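Local coordinates for protein leucyl-tRNA synthetase subunit alpha (Aquifex aeolicus, PDB 3O0A) that attaches leucine to its tRNA and, through its CP1 hydrolytic domain, probably clears tRNA that carries the wrong amino acid, at residues F10-E15 with V111-P116; D48-A53 with R199-W204. All blocks are in the same frame, centred on the assembly; numbering follows the deposited sequence.

Contact 1 of 2, residues F10-E15 with V111-P116; sequences FYVEIE and VYATNP
Thr114 N donates to Tyr11 O at 2.7 Å, and Tyr11 N returns a weak bond to Thr114 O. This single antiparallel hydrogen-bonded pair joins two sheets: strand 6-13 is in the three-stranded antiparallel sheet, and strand 106-114 is an edge of the four-stranded mixed sheet. The short strand axes stand 128° apart, far from a regular antiparallel pairing. Thr114 OG1 donates to Glu13 OE2 at 2.6 Å, arriving from above the carboxylate plane. Lys121 makes a salt bridge to the same OE2. A water accepts from Glu13 N and donates to both Tyr112 O and Thr114 OG1.

Thr114 CB lies over one face of the Tyr11 ring, 4.1 Å from its centroid, a CH-pi contact. Tyr11 CG sits between backbone N and carbonyl carbon (chi1 52°). This folds the ring back to Thr114, although CB points away. Pro116 CD stands over the centre of the Phe10 ring, 3.9 Å from its centroid. The Asn115 amide runs alongside that ring; its OD1 is bonded to Ala117 N. With an alanine in place of Phe10 the ring is gone, and a gap would probably open beside Pro116 CD and the Asn115 amide. Val12 CG2 meets Val111 CG2 at 4.1 Å.

Glu13, gripped by Thr114 OG1 and paired with Lys121, makes an exposed polar rim to this sheet-to-sheet junction; Phe10, Val12 and Val111 pack it inside.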
ATOM      1  N   PHE A  10      -3.454   1.824   7.034  1.00 10.74           N
ATOM      2  CA  PHE A  10      -4.421   1.909   5.939  1.00 10.10           C
ATOM      3  C   PHE A  10      -5.627   1.050   6.322  1.00 10.90           C
ATOM      4  O   PHE A  10      -5.523   0.209   7.212  1.00 10.85           O
ATOM      5  CB  PHE A  10      -3.779   1.441   4.626  1.00 10.23           C
ATOM      6  CG  PHE A  10      -2.816   2.445   4.052  1.00 10.80           C
ATOM      7  CD1 PHE A  10      -1.575   2.672   4.657  1.00 12.32           C
ATOM      8  CD2 PHE A  10      -3.165   3.191   2.928  1.00  9.25           C
ATOM      9  CE1 PHE A  10      -0.686   3.623   4.135  1.00 11.75           C
ATOM     10  CE2 PHE A  10      -2.284   4.139   2.402  1.00 11.83           C
ATOM     11  CZ  PHE A  10      -1.033   4.346   3.009  1.00 11.40           C
ATOM     12  N   TYR A  11      -6.766   1.268   5.673  1.00 11.33           N
ATOM     13  CA  TYR A  11      -7.922   0.418   5.946  1.00 11.81           C
ATOM     14  C   TYR A  11      -8.872   0.350   4.777  1.00 12.14           C
ATOM     15  O   TYR A  11      -9.068   1.327   4.061  1.00 13.58           O
ATOM     16  CB  TYR A  11      -8.667   0.885   7.213  1.00 11.91           C
ATOM     17  CG  TYR A  11      -9.036   2.355   7.229  1.00 12.05           C
ATOM     18  CD1 TYR A  11      -8.156   3.307   7.758  1.00 12.95           C
ATOM     19  CD2 TYR A  11     -10.260   2.801   6.714  1.00 13.11           C
ATOM     20  CE1 TYR A  11      -8.478   4.667   7.785  1.00 15.10           C
ATOM     21  CE2 TYR A  11     -10.599   4.184   6.728  1.00 14.21           C
ATOM     22  CZ  TYR A  11      -9.696   5.101   7.264  1.00 15.13           C
ATOM     23  OH  TYR A  11      -9.995   6.451   7.295  1.00 15.08           O
ATOM     24  N   VAL A  12      -9.468  -0.817   4.596  1.00 12.09           N
ATOM     25  CA  VAL A  12     -10.545  -0.970   3.631  1.00 12.06           C
ATOM     26  C   VAL A  12     -11.851  -0.708   4.362  1.00 13.19           C
ATOM     27  O   VAL A  12     -12.189  -1.414   5.322  1.00 13.22           O
ATOM     28  CB  VAL A  12     -10.544  -2.378   3.000  1.00 12.27           C
ATOM     29  CG1 VAL A  12     -11.721  -2.543   2.070  1.00 11.69           C
ATOM     30  CG2 VAL A  12      -9.231  -2.638   2.261  1.00 12.89           C
ATOM     31  N   GLU A  13     -12.562   0.331   3.922  1.00 13.42           N
ATOM     32  CA  GLU A  13     -13.890   0.624   4.455  1.00 15.25           C
ATOM     33  C   GLU A  13     -14.903  -0.366   3.902  1.00 16.00           C
ATOM     34  O   GLU A  13     -14.929  -0.631   2.694  1.00 15.66           O
ATOM     35  CB  GLU A  13     -14.316   2.034   4.072  1.00 15.70           C
ATOM     36  CG  GLU A  13     -13.446   3.119   4.674  1.00 16.59           C
ATOM     37  CD  GLU A  13     -13.836   4.486   4.161  1.00 21.28           C
ATOM     38  OE1 GLU A  13     -15.050   4.708   3.961  1.00 23.27           O
ATOM     39  OE2 GLU A  13     -12.938   5.316   3.907  1.00 21.79           O
ATOM     40  N   ILE A  14     -15.723  -0.914   4.793  1.00 16.67           N
ATOM     41  CA  ILE A  14     -16.777  -1.855   4.403  1.00 17.91           C
ATOM     42  C   ILE A  14     -18.109  -1.370   4.969  1.00 19.65           C
ATOM     43  O   ILE A  14     -18.377  -1.523   6.166  1.00 20.03           O
ATOM     44  CB  ILE A  14     -16.469  -3.295   4.900  1.00 16.98           C
ATOM     45  CG1 ILE A  14     -15.144  -3.831   4.323  1.00 17.54           C
ATOM     46  CG2 ILE A  14     -17.637  -4.244   4.598  1.00 18.60           C
ATOM     47  CD1 ILE A  14     -15.155  -4.046   2.827  1.00 17.28           C
ATOM     48  N   GLU A  15     -18.921  -0.797   4.082  1.00 21.21           N
ATOM     49  CA  GLU A  15     -20.184  -0.125   4.418  1.00 23.82           C
ATOM     50  C   GLU A  15     -21.275  -1.098   4.876  1.00 24.12           C
ATOM     51  O   GLU A  15     -22.117  -0.761   5.721  1.00 24.48           O
ATOM     52  CB  GLU A  15     -20.651   0.684   3.199  1.00 24.95           C
ATOM     53  CG  GLU A  15     -22.023   1.342   3.307  1.00 30.21           C
ATOM     54  CD  GLU A  15     -22.052   2.500   4.294  1.00 35.04           C
ATOM     55  OE1 GLU A  15     -21.065   3.273   4.352  1.00 37.23           O
ATOM     56  OE2 GLU A  15     -23.068   2.638   5.009  1.00 38.19           O
ATOM     57  N   VAL A 111     -10.207  -4.587  -4.027  1.00 10.78           N
ATOM     58  CA  VAL A 111     -10.650  -3.667  -2.978  1.00 11.09           C
ATOM     59  C   VAL A 111      -9.782  -2.421  -3.000  1.00 10.94           C
ATOM     60  O   VAL A 111      -8.671  -2.445  -3.539  1.00 10.98           O
ATOM     61  CB  VAL A 111     -10.601  -4.313  -1.565  1.00  9.91           C
ATOM     62  CG1 VAL A 111     -11.593  -5.501  -1.495  1.00 11.65           C
ATOM     63  CG2 VAL A 111      -9.175  -4.773  -1.198  1.00 11.37           C
ATOM     64  N   TYR A 112     -10.297  -1.356  -2.394  1.00 11.27           N
ATOM     65  CA  TYR A 112      -9.573  -0.095  -2.288  1.00 11.97           C
ATOM     66  C   TYR A 112      -9.391   0.283  -0.825  1.00 11.77           C
ATOM     67  O   TYR A 112     -10.351   0.294  -0.036  1.00 12.08           O
ATOM     68  CB  TYR A 112     -10.332   0.998  -3.032  1.00 13.73           C
ATOM     69  CG  TYR A 112     -10.441   0.710  -4.507  1.00 15.19           C
ATOM     70  CD1 TYR A 112     -11.424  -0.151  -5.002  1.00 15.93           C
ATOM     71  CD2 TYR A 112      -9.543   1.280  -5.407  1.00 17.96           C
ATOM     72  CE1 TYR A 112     -11.507  -0.431  -6.374  1.00 16.40           C
ATOM     73  CE2 TYR A 112      -9.632   1.023  -6.763  1.00 17.82           C
ATOM     74  CZ  TYR A 112     -10.600   0.165  -7.237  1.00 18.95           C
ATOM     75  OH  TYR A 112     -10.676  -0.081  -8.587  1.00 18.42           O
ATOM     76  N   ALA A 113      -8.150   0.558  -0.465  1.00 11.60           N
ATOM     77  CA  ALA A 113      -7.829   0.966   0.893  1.00 11.42           C
ATOM     78  C   ALA A 113      -7.917   2.485   0.971  1.00 12.02           C
ATOM     79  O   ALA A 113      -7.517   3.193   0.046  1.00 13.28           O
ATOM     80  CB  ALA A 113      -6.424   0.512   1.241  1.00 12.05           C
ATOM     81  N   THR A 114      -8.429   2.980   2.089  1.00 11.28           N
ATOM     82  CA  THR A 114      -8.417   4.402   2.348  1.00 11.31           C
ATOM     83  C   THR A 114      -7.058   4.774   2.907  1.00 11.60           C
ATOM     84  O   THR A 114      -6.556   4.145   3.845  1.00 11.19           O
ATOM     85  CB  THR A 114      -9.533   4.788   3.323  1.00 12.48           C
ATOM     86  OG1 THR A 114     -10.790   4.378   2.769  1.00 12.76           O
ATOM     87  CG2 THR A 114      -9.538   6.294   3.573  1.00 11.96           C
ATOM     88  N   ASN A 115      -6.466   5.794   2.294  1.00 12.05           N
ATOM     89  CA  ASN A 115      -5.234   6.398   2.786  1.00 12.33           C
ATOM     90  C   ASN A 115      -5.590   7.324   3.957  1.00 12.63           C
ATOM     91  O   ASN A 115      -6.352   8.286   3.781  1.00 13.21           O
ATOM     92  CB  ASN A 115      -4.588   7.180   1.633  1.00 12.85           C
ATOM     93  CG  ASN A 115      -3.246   7.780   2.004  1.00 12.48           C
ATOM     94  OD1 ASN A 115      -2.958   8.029   3.176  1.00 11.55           O
ATOM     95  ND2 ASN A 115      -2.410   8.011   0.995  1.00 11.62           N
ATOM     96  N   PRO A 116      -5.058   7.039   5.161  1.00 12.01           N
ATOM     97  CA  PRO A 116      -5.425   7.819   6.357  1.00 12.92           C
ATOM     98  C   PRO A 116      -4.924   9.269   6.289  1.00 13.40           C
ATOM     99  O   PRO A 116      -5.412  10.116   7.033  1.00 13.91           O
ATOM    100  CB  PRO A 116      -4.724   7.059   7.494  1.00 12.91           C
ATOM    101  CG  PRO A 116      -3.570   6.398   6.839  1.00 12.36           C
ATOM    102  CD  PRO A 116      -4.078   5.988   5.476  1.00 12.01           C
TER
HETATM  103  O   HOH W   1     -11.623   1.939   1.661  1.00 12.47           O

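Contact 2 of 2, residues D48-A53 with R199-W204; sequences DTVFGA and RKITEW
Ile201 is the main bump of helix 194-207 here, and both its branches touch the 3-10 turn 48-52. Its CG2 meets Val50 CG1 at 3.6 Å, the closest approach of the contact. The Val50 and Ile201 side chains run alongside each other, pointing opposite ways. The other branch is extended (chi2 167°), which carries its end outward to the turn. Ile201 CD1 lies 4.0 Å from Asp48 O. It also reaches Phe51 CE1, at the ring edge and near its plane. Ile201 thus fits the hollow bounded by the Asp48 backbone, Val50 CG1 and the Phe51 edge.

Phe51 is the answering bump. Its ring reaches both Ile201 and Trp204, which lie about one helical turn apart. The far end of the ring, Phe51 CZ, is 3.9 Å from Trp204 CZ3, and the two side chains cross at about a right angle. No hydrogen bond joins the two segments, so shape and apolar contact carry the packing. Asp48 and Thr49 close the threonine-rich motif that, as in other leucyl-tRNA synthetases, probably lines the editing pocket.

Asp48 OD1 makes a salt bridge to Arg46, and the Asp48 side chain packs on Ser194, Ala197 and Lys198, earlier in the same helix. Phe189 packs edge-to-face with Trp204. Val50 also touches Ile8 and Phe10 of strand 6-13 and Met140 of strand 138-141. The turn is therefore packed between helix 194-207 and strands from two sheets.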
ATOM      1  N   ASP A  48       7.129  10.450   5.073  1.00 16.08           N
ATOM      2  CA  ASP A  48       7.062  11.736   4.379  1.00 16.79           C
ATOM      3  C   ASP A  48       6.379  11.649   3.008  1.00 16.83           C
ATOM      4  O   ASP A  48       5.949  12.668   2.471  1.00 17.57           O
ATOM      5  CB  ASP A  48       8.462  12.380   4.240  1.00 18.01           C
ATOM      6  CG  ASP A  48       9.485  11.464   3.551  1.00 19.00           C
ATOM      7  OD1 ASP A  48       9.445  10.224   3.715  1.00 17.65           O
ATOM      8  OD2 ASP A  48      10.364  12.000   2.856  1.00 21.74           O
ATOM      9  N   THR A  49       6.263  10.433   2.470  1.00 16.23           N
ATOM     10  CA  THR A  49       5.685  10.197   1.142  1.00 16.20           C
ATOM     11  C   THR A  49       4.248   9.644   1.176  1.00 14.43           C
ATOM     12  O   THR A  49       3.693   9.279   0.127  1.00 14.86           O
ATOM     13  CB  THR A  49       6.568   9.247   0.293  1.00 16.49           C
ATOM     14  OG1 THR A  49       6.548   7.920   0.837  1.00 17.23           O
ATOM     15  CG2 THR A  49       8.017   9.768   0.222  1.00 19.44           C
ATOM     16  N   VAL A  50       3.647   9.594   2.365  1.00 13.71           N
ATOM     17  CA  VAL A  50       2.355   8.906   2.531  1.00 12.50           C
ATOM     18  C   VAL A  50       1.250   9.495   1.630  1.00 13.01           C
ATOM     19  O   VAL A  50       0.375   8.771   1.146  1.00 12.39           O
ATOM     20  CB  VAL A  50       1.913   8.851   4.023  1.00 12.39           C
ATOM     21  CG1 VAL A  50       1.581  10.245   4.544  1.00 12.54           C
ATOM     22  CG2 VAL A  50       0.698   7.871   4.212  1.00 12.48           C
ATOM     23  N   PHE A  51       1.298  10.807   1.389  1.00 13.77           N
ATOM     24  CA  PHE A  51       0.279  11.419   0.533  1.00 14.44           C
ATOM     25  C   PHE A  51       0.427  10.965  -0.918  1.00 15.49           C
ATOM     26  O   PHE A  51      -0.491  11.136  -1.721  1.00 16.55           O
ATOM     27  CB  PHE A  51       0.314  12.946   0.627  1.00 14.83           C
ATOM     28  CG  PHE A  51      -0.224  13.486   1.929  1.00 14.62           C
ATOM     29  CD1 PHE A  51       0.583  13.536   3.064  1.00 13.65           C
ATOM     30  CD2 PHE A  51      -1.539  13.964   2.012  1.00 14.94           C
ATOM     31  CE1 PHE A  51       0.092  14.044   4.284  1.00 13.97           C
ATOM     32  CE2 PHE A  51      -2.044  14.486   3.220  1.00 14.63           C
ATOM     33  CZ  PHE A  51      -1.226  14.521   4.364  1.00 13.80           C
ATOM     34  N   GLY A  52       1.580  10.381  -1.240  1.00 15.47           N
ATOM     35  CA  GLY A  52       1.880   9.942  -2.602  1.00 15.98           C
ATOM     36  C   GLY A  52       1.582   8.480  -2.845  1.00 15.34           C
ATOM     37  O   GLY A  52       1.858   7.963  -3.925  1.00 16.42           O
ATOM     38  N   ALA A  53       1.000   7.813  -1.847  1.00 14.54           N
ATOM     39  CA  ALA A  53       0.634   6.406  -2.003  1.00 14.29           C
ATOM     40  C   ALA A  53      -0.518   6.291  -2.989  1.00 14.86           C
ATOM     41  O   ALA A  53      -1.583   6.873  -2.783  1.00 15.87           O
ATOM     42  CB  ALA A  53       0.286   5.761  -0.642  1.00 13.66           C
ATOM     43  N   ARG A 199       8.797  13.164  10.645  1.00 18.90           N
ATOM     44  CA  ARG A 199       8.378  13.298  12.035  1.00 18.44           C
ATOM     45  C   ARG A 199       6.974  13.878  12.182  1.00 17.28           C
ATOM     46  O   ARG A 199       6.159  13.360  12.949  1.00 16.77           O
ATOM     47  CB  ARG A 199       9.379  14.174  12.789  1.00 19.74           C
ATOM     48  CG  ARG A 199       9.043  14.435  14.239  1.00 23.25           C
ATOM     49  CD  ARG A 199      10.286  14.886  15.011  1.00 27.61           C
ATOM     50  NE  ARG A 199      10.659  16.281  14.776  1.00 31.60           N
ATOM     51  CZ  ARG A 199      11.542  16.711  13.874  1.00 33.57           C
ATOM     52  NH1 ARG A 199      12.161  15.868  13.053  1.00 35.43           N
ATOM     53  NH2 ARG A 199      11.798  18.008  13.785  1.00 35.88           N
ATOM     54  N   LYS A 200       6.717  14.975  11.477  1.00 17.02           N
ATOM     55  CA  LYS A 200       5.453  15.703  11.644  1.00 16.36           C
ATOM     56  C   LYS A 200       4.280  14.836  11.198  1.00 14.77           C
ATOM     57  O   LYS A 200       3.254  14.777  11.885  1.00 14.44           O
ATOM     58  CB  LYS A 200       5.463  17.041  10.885  1.00 16.47           C
ATOM     59  CG  LYS A 200       6.505  18.062  11.359  1.00 18.10           C
ATOM     60  CD  LYS A 200       6.292  18.463  12.801  1.00 17.85           C
ATOM     61  CE  LYS A 200       7.341  19.495  13.214  1.00 19.92           C
ATOM     62  NZ  LYS A 200       7.041  19.995  14.556  1.00 20.40           N
ATOM     63  N   ILE A 201       4.431  14.153  10.064  1.00 14.64           N
ATOM     64  CA  ILE A 201       3.378  13.258   9.564  1.00 13.96           C
ATOM     65  C   ILE A 201       3.171  12.058  10.493  1.00 14.50           C
ATOM     66  O   ILE A 201       2.030  11.686  10.810  1.00 13.91           O
ATOM     67  CB  ILE A 201       3.630  12.812   8.097  1.00 13.84           C
ATOM     68  CG1 ILE A 201       3.414  14.022   7.172  1.00 14.76           C
ATOM     69  CG2 ILE A 201       2.727  11.604   7.726  1.00 13.11           C
ATOM     70  CD1 ILE A 201       3.908  13.854   5.746  1.00 14.73           C
ATOM     71  N   THR A 202       4.271  11.478  10.954  1.00 14.90           N
ATOM     72  CA  THR A 202       4.185  10.324  11.838  1.00 15.85           C
ATOM     73  C   THR A 202       3.483  10.705  13.148  1.00 16.03           C
ATOM     74  O   THR A 202       2.612   9.967  13.613  1.00 16.72           O
ATOM     75  CB  THR A 202       5.563   9.673  12.121  1.00 15.89           C
ATOM     76  OG1 THR A 202       6.190   9.293  10.891  1.00 16.81           O
ATOM     77  CG2 THR A 202       5.376   8.409  12.934  1.00 17.62           C
ATOM     78  N   GLU A 203       3.838  11.849  13.730  1.00 17.35           N
ATOM     79  CA  GLU A 203       3.176  12.281  14.977  1.00 18.28           C
ATOM     80  C   GLU A 203       1.683  12.537  14.792  1.00 17.10           C
ATOM     81  O   GLU A 203       0.882  12.210  15.671  1.00 16.60           O
ATOM     82  CB  GLU A 203       3.830  13.520  15.598  1.00 20.02           C
ATOM     83  CG  GLU A 203       2.967  14.190  16.703  1.00 25.92           C
ATOM     84  CD  GLU A 203       2.861  13.401  18.021  1.00 31.35           C
ATOM     85  OE1 GLU A 203       2.448  12.208  18.014  1.00 34.68           O
ATOM     86  OE2 GLU A 203       3.171  13.999  19.079  1.00 35.46           O
ATOM     87  N   TRP A 204       1.323  13.136  13.659  1.00 16.12           N
ATOM     88  CA  TRP A 204      -0.077  13.423  13.337  1.00 15.96           C
ATOM     89  C   TRP A 204      -0.887  12.132  13.226  1.00 14.76           C
ATOM     90  O   TRP A 204      -1.962  12.002  13.807  1.00 14.40           O
ATOM     91  CB  TRP A 204      -0.137  14.209  12.030  1.00 16.24           C
ATOM     92  CG  TRP A 204      -1.502  14.559  11.502  1.00 16.23           C
ATOM     93  CD1 TRP A 204      -2.477  15.313  12.112  1.00 17.33           C
ATOM     94  CD2 TRP A 204      -2.000  14.228  10.210  1.00 15.86           C
ATOM     95  NE1 TRP A 204      -3.570  15.438  11.275  1.00 17.33           N
ATOM     96  CE2 TRP A 204      -3.296  14.785  10.099  1.00 16.74           C
ATOM     97  CE3 TRP A 204      -1.479  13.498   9.132  1.00 16.50           C
ATOM     98  CZ2 TRP A 204      -4.069  14.640   8.952  1.00 17.30           C
ATOM     99  CZ3 TRP A 204      -2.262  13.351   7.990  1.00 16.26           C
ATOM    100  CH2 TRP A 204      -3.535  13.930   7.911  1.00 16.67           C
TER

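The segments of contacts 1 and 2 alternate along the chain, and their centres lie about 17 Å apart. They still touch directly. Asn115 ND2 of contact 1 makes a probable hydrogen bond to Val50 O of contact 2, at 2.9 Å. Beside it, Phe10 CZ lies 4.1 Å from Val50 CG2 and also 4.1 Å from Ala53 CB. Phe10 packs on Val50, which in turn packs on Ile201. A chain of apolar contacts therefore leads from strand 6-13, through segment 48-53, to helix 194-207, with one polar bond beside it. Contact 1 is in this way tied to the segment that probably borders the editing pocket.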